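Local coordinates for protein 4-hydroxybutyrate CoA-transferase (Porphyromonas gingivalis, PDB 3EH7) that probably transfers coenzyme A between acyl-CoA thioesters and carboxylic acids such as acetate or 4-hydroxybutyrate, at residues A[215-220]-A[239-244]; A[296-301]-A[342-347]. All blocks are in the same frame, centred on the assembly; numbering follows the deposited sequence. Where two conformers were deposited one is given.

Contact 1 lies near the middle of the sequence and closes before contact 2 opens. Contact 1 pairs two strands of the large mixed sheet and the loops that leave them; contact 2 fixes the end of helix 295-298, the loop after it and the start of helix 301-304 against helix 341-350. Their centres lie about 11 Å apart and they touch directly. H240 NE2 lies 2.8 Å from V298 O and E242 OE1 3.0 Å from N299 ND2, both probably hydrogen bonds. Between these two links the hydroxyl of Y344 packs on the backbone of contact 1, with OH 3.2 Å from T241 C.

Contact 1 of 2, residues A[215-220]-A[239-244]; sequences TLQLGI and IHTEMF
A beta-alpha-beta unit, with helix 222-229 as its connection, sets strands 215-217 and 238-240 side by side and parallel, and L216 and H240 join them by a backbone bond. H240 N gives its hydrogen to L216 O over 3.1 Å, with an N-H...O angle of 150°. L216 and I239 turn their side chains to the same face of the sheet, where branched aliphatic groups suit the buried setting. T215 touches H240 with its methyl, CG2 coming 3.5 Å from H240 N, while its hydroxyl bonds to D308 O, just ahead of strand 310-314. The two strands lie inside a mixed sheet, flanked by strands 310-314 and 269-271.

Further along, the contact runs through the T241 side chain and a water. T241 holds OG1 anti to its backbone N (chi1 -166°), which places the hydroxyl beside the departing chain of L218. There OG1 accepts the hydrogen of L218 N at 3.2 Å and donates to M243 O at 2.9 Å, approaching that carbonyl from above its plane. A small side chain that can both accept and donate suits this corner, where L218 O and M243 O, two acceptors, come close. A water bridges the two chain segments here: it donates to L218 O at 2.8 Å and accepts from M243 N at 3.1 Å and from Q217 NE2. The Q217 chain crosses T241 at about a right angle with its CG, then bends at chi2 (-91°); OE1 bonds to S312 OG, and NE2, besides the water, to N314 OD1. At the far end selenomethionine M243, flexible enough to curl back, crosses I220; its CE lies 3.5 Å from I220 CG2, a tight contact.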
loop_
_atom_site.group_PDB
_atom_site.type_symbol
_atom_site.label_atom_id
_atom_site.label_comp_id
_atom_site.label_asym_id
_atom_site.label_seq_id
_atom_site.Cartn_x
_atom_site.Cartn_y
_atom_site.Cartn_z
ATOM N N THR A 215 16.505 -9.760 -9.492
ATOM C CA THR A 215 15.329 -10.630 -9.609
ATOM C C THR A 215 14.230 -9.833 -10.233
ATOM O O THR A 215 13.862 -8.755 -9.721
ATOM C CB THR A 215 14.862 -11.156 -8.223
ATOM O OG1 THR A 215 16.002 -11.588 -7.488
ATOM C CG2 THR A 215 13.860 -12.341 -8.375
ATOM N N LEU A 216 13.656 -10.351 -11.313
ATOM C CA LEU A 216 12.716 -9.557 -12.091
ATOM C C LEU A 216 11.266 -9.974 -11.918
ATOM O O LEU A 216 10.971 -11.160 -11.810
ATOM C CB LEU A 216 13.043 -9.644 -13.587
ATOM C CG LEU A 216 14.467 -9.350 -14.037
ATOM C CD1 LEU A 216 14.517 -9.550 -15.537
ATOM C CD2 LEU A 216 14.928 -7.942 -13.630
ATOM N N GLN A 217 10.384 -8.978 -11.952
ATOM C CA GLN A 217 8.979 -9.180 -12.221
ATOM C C GLN A 217 8.619 -8.298 -13.394
ATOM O O GLN A 217 8.911 -7.106 -13.400
ATOM C CB GLN A 217 8.098 -8.827 -11.016
ATOM C CG GLN A 217 6.583 -8.883 -11.334
ATOM C CD GLN A 217 6.017 -7.546 -11.800
ATOM O OE1 GLN A 217 6.424 -6.489 -11.320
ATOM N NE2 GLN A 217 5.096 -7.587 -12.738
ATOM N N LEU A 218 7.988 -8.878 -14.397
ATOM C CA LEU A 218 7.490 -8.095 -15.522
ATOM C C LEU A 218 6.445 -8.892 -16.254
ATOM O O LEU A 218 6.305 -10.099 -16.018
ATOM C CB LEU A 218 8.615 -7.638 -16.481
ATOM C CG LEU A 218 9.333 -8.613 -17.411
ATOM C CD1 LEU A 218 10.437 -7.810 -18.181
ATOM C CD2 LEU A 218 9.920 -9.795 -16.663
ATOM N N GLY A 219 5.710 -8.217 -17.134
ATOM C CA GLY A 219 4.586 -8.846 -17.872
ATOM C C GLY A 219 4.868 -9.221 -19.322
ATOM O O GLY A 219 5.974 -9.638 -19.663
ATOM N N ILE A 220 3.828 -9.104 -20.137
ATOM C CA ILE A 220 3.851 -9.370 -21.566
ATOM C C ILE A 220 3.505 -8.110 -22.330
ATOM O O ILE A 220 2.979 -7.129 -21.760
ATOM C CB ILE A 220 2.870 -10.513 -21.967
ATOM C CG1 ILE A 220 1.481 -10.274 -21.372
ATOM C CG2 ILE A 220 3.441 -11.845 -21.546
ATOM C CD1 ILE A 220 0.385 -11.048 -22.085
ATOM N N ILE A 239 14.052 -14.845 -11.561
ATOM C CA ILE A 239 12.640 -14.543 -11.764
ATOM C C ILE A 239 11.777 -14.804 -10.506
ATOM O O ILE A 239 11.745 -15.912 -9.960
ATOM C CB ILE A 239 12.068 -15.364 -12.941
ATOM C CG1 ILE A 239 12.687 -14.908 -14.273
ATOM C CG2 ILE A 239 10.537 -15.282 -12.977
ATOM C CD1 ILE A 239 12.287 -13.502 -14.690
ATOM N N HIS A 240 11.092 -13.751 -10.064
ATOM C CA HIS A 240 10.009 -13.859 -9.098
ATOM C C HIS A 240 8.965 -12.854 -9.538
ATOM O O HIS A 240 9.086 -11.628 -9.330
ATOM C CB HIS A 240 10.446 -13.652 -7.645
ATOM C CG HIS A 240 9.320 -13.835 -6.665
ATOM N ND1 HIS A 240 9.290 -14.853 -5.735
ATOM C CD2 HIS A 240 8.165 -13.151 -6.502
ATOM C CE1 HIS A 240 8.176 -14.772 -5.032
ATOM N NE2 HIS A 240 7.473 -13.749 -5.480
ATOM N N THR A 241 7.968 -13.402 -10.211
ATOM C CA THR A 241 7.114 -12.635 -11.073
ATOM C C THR A 241 5.659 -13.080 -10.950
ATOM O O THR A 241 5.353 -14.170 -10.482
ATOM C CB THR A 241 7.600 -12.772 -12.516
ATOM O OG1 THR A 241 6.968 -11.772 -13.337
ATOM C CG2 THR A 241 7.341 -14.235 -13.067
ATOM N N GLU A 242 4.747 -12.214 -11.339
ATOM C CA GLU A 242 3.363 -12.630 -11.367
ATOM C C GLU A 242 3.190 -13.660 -12.493
ATOM O O GLU A 242 2.571 -14.727 -12.324
ATOM C CB GLU A 242 2.428 -11.447 -11.566
ATOM C CG GLU A 242 0.963 -11.821 -11.287
ATOM C CD GLU A 242 0.040 -10.627 -11.399
ATOM O OE1 GLU A 242 0.185 -9.724 -10.551
ATOM O OE2 GLU A 242 -0.803 -10.590 -12.331
HETATM N N MSE A 243 3.738 -13.328 -13.652
HETATM C CA MSE A 243 3.723 -14.249 -14.777
HETATM C C MSE A 243 4.958 -14.039 -15.628
HETATM O O MSE A 243 5.599 -13.026 -15.541
HETATM C CB MSE A 243 2.437 -14.073 -15.603
HETATM C CG MSE A 243 2.292 -12.719 -16.250
HETATM SE SE MSE A 243 3.072 -12.545 -18.028
HETATM C CE MSE A 243 1.921 -13.757 -19.042
ATOM N N PHE A 244 5.280 -15.034 -16.443
ATOM C CA PHE A 244 6.265 -14.846 -17.509
ATOM C C PHE A 244 5.814 -15.535 -18.785
ATOM O O PHE A 244 4.763 -16.189 -18.808
ATOM C CB PHE A 244 7.696 -15.203 -17.089
ATOM C CG PHE A 244 7.927 -16.658 -16.825
ATOM C CD1 PHE A 244 8.199 -17.535 -17.856
ATOM C CD2 PHE A 244 7.914 -17.143 -15.522
ATOM C CE1 PHE A 244 8.422 -18.895 -17.602
ATOM C CE2 PHE A 244 8.132 -18.489 -15.268
ATOM C CZ PHE A 244 8.412 -19.367 -16.321
HETATM O O HOH W 1 4.360 -10.366 -14.054
#

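Contact 2 of 2, residues A[296-301]-A[342-347]; sequences DYVNDP and VDYVRG
D343 OD2 accepts two hydrogens, one from N299 ND2 and one from the backbone N of Y107. D343 sets CG anti to its carbonyl carbon (chi1 -59°), which brings OD2 to the N299 amide. The N299 bond is 3.0 Å from ND2 to OD2 and nearly straight, with an N-H...O angle of 164°; it meets OD2 on the anti side, somewhat out of the carboxylate plane, while OD2 lies in the plane of the amide. Asparagine suits this place because its amide offers hydrogens and an acceptor together: ND2 also serves E242, and OD1 accepts Y344 OH at 2.9 Å. That hydroxyl comes in from above the carbonyl plane of N299, and the amide stands almost perpendicular to the phenol ring, the planes being 85° apart. With bonds at both ends the amide has little freedom to flip. V298 CG1 lies 3.3 Å from Y344 OH.

P301, in the first turn of helix 301-304, which D300 N-caps, turns its compact ring toward helix 341-350. Its CG lies 3.7 Å from D343 O, while P301 O approaches G347 CA to 3.6 Å, a closeness that glycine readily allows. Helix 341-350 lies between segment 296-301 and strands 355-359 and 382-384, on which V345 packs, while W350 of the second subunit covers D300 and P301.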
loop_
_atom_site.group_PDB
_atom_site.type_symbol
_atom_site.label_atom_id
_atom_site.label_comp_id
_atom_site.label_asym_id
_atom_site.label_seq_id
_atom_site.Cartn_x
_atom_site.Cartn_y
_atom_site.Cartn_z
ATOM N N ASP A 296 -1.445 -15.740 -3.203
ATOM C CA ASP A 296 -1.246 -15.250 -1.850
ATOM C C ASP A 296 0.155 -15.532 -1.341
ATOM O O ASP A 296 0.560 -14.967 -0.332
ATOM C CB ASP A 296 -2.305 -15.780 -0.867
ATOM C CG ASP A 296 -2.359 -17.293 -0.797
ATOM O OD1 ASP A 296 -2.214 -17.975 -1.829
ATOM O OD2 ASP A 296 -2.624 -17.795 0.291
ATOM N N TYR A 297 0.900 -16.404 -2.020
ATOM C CA TYR A 297 2.301 -16.572 -1.740
ATOM C C TYR A 297 3.133 -15.668 -2.631
ATOM O O TYR A 297 3.851 -14.774 -2.134
ATOM C CB TYR A 297 2.712 -18.055 -1.872
ATOM C CG TYR A 297 4.178 -18.296 -1.608
ATOM C CD1 TYR A 297 4.671 -18.348 -0.313
ATOM C CD2 TYR A 297 5.076 -18.445 -2.659
ATOM C CE1 TYR A 297 6.019 -18.557 -0.062
ATOM C CE2 TYR A 297 6.407 -18.669 -2.427
ATOM C CZ TYR A 297 6.877 -18.729 -1.133
ATOM O OH TYR A 297 8.195 -18.924 -0.932
ATOM N N VAL A 298 2.993 -15.823 -3.950
ATOM C CA VAL A 298 3.887 -15.128 -4.906
ATOM C C VAL A 298 3.805 -13.607 -4.841
ATOM O O VAL A 298 4.850 -12.920 -4.907
ATOM C CB VAL A 298 3.704 -15.603 -6.359
ATOM C CG1 VAL A 298 4.701 -14.889 -7.340
ATOM C CG2 VAL A 298 3.840 -17.134 -6.440
ATOM N N ASN A 299 2.588 -13.073 -4.715
ATOM C CA ASN A 299 2.360 -11.637 -4.813
ATOM C C ASN A 299 2.326 -10.957 -3.441
ATOM O O ASN A 299 2.051 -9.772 -3.341
ATOM C CB ASN A 299 1.032 -11.342 -5.546
ATOM C CG ASN A 299 1.162 -11.258 -7.058
ATOM O OD1 ASN A 299 1.797 -12.105 -7.694
ATOM N ND2 ASN A 299 0.460 -10.291 -7.649
ATOM N N ASP A 300 2.559 -11.706 -2.372
ATOM C CA ASP A 300 2.559 -11.104 -1.053
ATOM C C ASP A 300 3.792 -10.187 -0.972
ATOM O O ASP A 300 4.905 -10.642 -1.186
ATOM C CB ASP A 300 2.667 -12.164 -0.003
ATOM C CG ASP A 300 2.529 -11.604 1.410
ATOM O OD1 ASP A 300 2.961 -10.462 1.719
ATOM O OD2 ASP A 300 1.987 -12.326 2.221
ATOM N N PRO A 301 3.585 -8.893 -0.726
ATOM C CA PRO A 301 4.760 -8.012 -0.622
ATOM C C PRO A 301 5.845 -8.529 0.330
ATOM O O PRO A 301 7.029 -8.346 0.067
ATOM C CB PRO A 301 4.151 -6.704 -0.155
ATOM C CG PRO A 301 2.766 -6.704 -0.783
ATOM C CD PRO A 301 2.327 -8.139 -0.569
ATOM N N VAL A 342 0.603 -3.265 -8.141
ATOM C CA VAL A 342 0.870 -2.591 -6.872
ATOM C C VAL A 342 1.474 -3.546 -5.853
ATOM O O VAL A 342 2.269 -3.129 -5.018
ATOM C CB VAL A 342 -0.391 -1.922 -6.299
ATOM C CG1 VAL A 342 -1.497 -2.960 -6.064
ATOM C CG2 VAL A 342 -0.071 -1.122 -4.991
ATOM N N ASP A 343 1.135 -4.837 -5.919
ATOM C CA ASP A 343 1.728 -5.813 -5.005
ATOM C C ASP A 343 3.240 -5.784 -5.160
ATOM O O ASP A 343 3.992 -5.853 -4.178
ATOM C CB ASP A 343 1.231 -7.255 -5.267
ATOM C CG ASP A 343 -0.292 -7.429 -5.140
ATOM O OD1 ASP A 343 -0.975 -6.482 -4.650
ATOM O OD2 ASP A 343 -0.830 -8.543 -5.525
ATOM N N TYR A 344 3.692 -5.684 -6.409
ATOM C CA TYR A 344 5.109 -5.681 -6.727
ATOM C C TYR A 344 5.768 -4.323 -6.445
ATOM O O TYR A 344 6.920 -4.281 -6.084
ATOM C CB TYR A 344 5.354 -6.160 -8.178
ATOM C CG TYR A 344 5.193 -7.654 -8.262
ATOM C CD1 TYR A 344 6.259 -8.522 -7.967
ATOM C CD2 TYR A 344 3.963 -8.206 -8.536
ATOM C CE1 TYR A 344 6.090 -9.890 -7.982
ATOM C CE2 TYR A 344 3.785 -9.585 -8.529
ATOM C CZ TYR A 344 4.845 -10.410 -8.248
ATOM O OH TYR A 344 4.632 -11.757 -8.234
ATOM N N VAL A 345 5.038 -3.225 -6.571
ATOM C CA VAL A 345 5.605 -1.929 -6.174
ATOM C C VAL A 345 5.889 -2.009 -4.686
ATOM O O VAL A 345 6.981 -1.653 -4.230
ATOM C CB VAL A 345 4.645 -0.785 -6.476
ATOM C CG1 VAL A 345 5.136 0.566 -5.836
ATOM C CG2 VAL A 345 4.404 -0.688 -7.985
ATOM N N ARG A 346 4.929 -2.552 -3.913
ATOM C CA ARG A 346 5.103 -2.606 -2.468
ATOM C C ARG A 346 6.164 -3.610 -2.047
ATOM O O ARG A 346 6.932 -3.327 -1.139
ATOM C CB ARG A 346 3.782 -2.839 -1.752
ATOM C CG ARG A 346 2.956 -1.570 -1.746
ATOM C CD ARG A 346 1.558 -1.801 -1.276
ATOM N NE ARG A 346 0.763 -0.595 -1.424
ATOM C CZ ARG A 346 -0.359 -0.340 -0.756
ATOM N NH1 ARG A 346 -0.870 -1.201 0.120
ATOM N NH2 ARG A 346 -0.978 0.800 -0.977
ATOM N N GLY A 347 6.218 -4.764 -2.714
ATOM C CA GLY A 347 7.266 -5.749 -2.431
ATOM C C GLY A 347 8.655 -5.223 -2.786
ATOM O O GLY A 347 9.583 -5.427 -2.052
#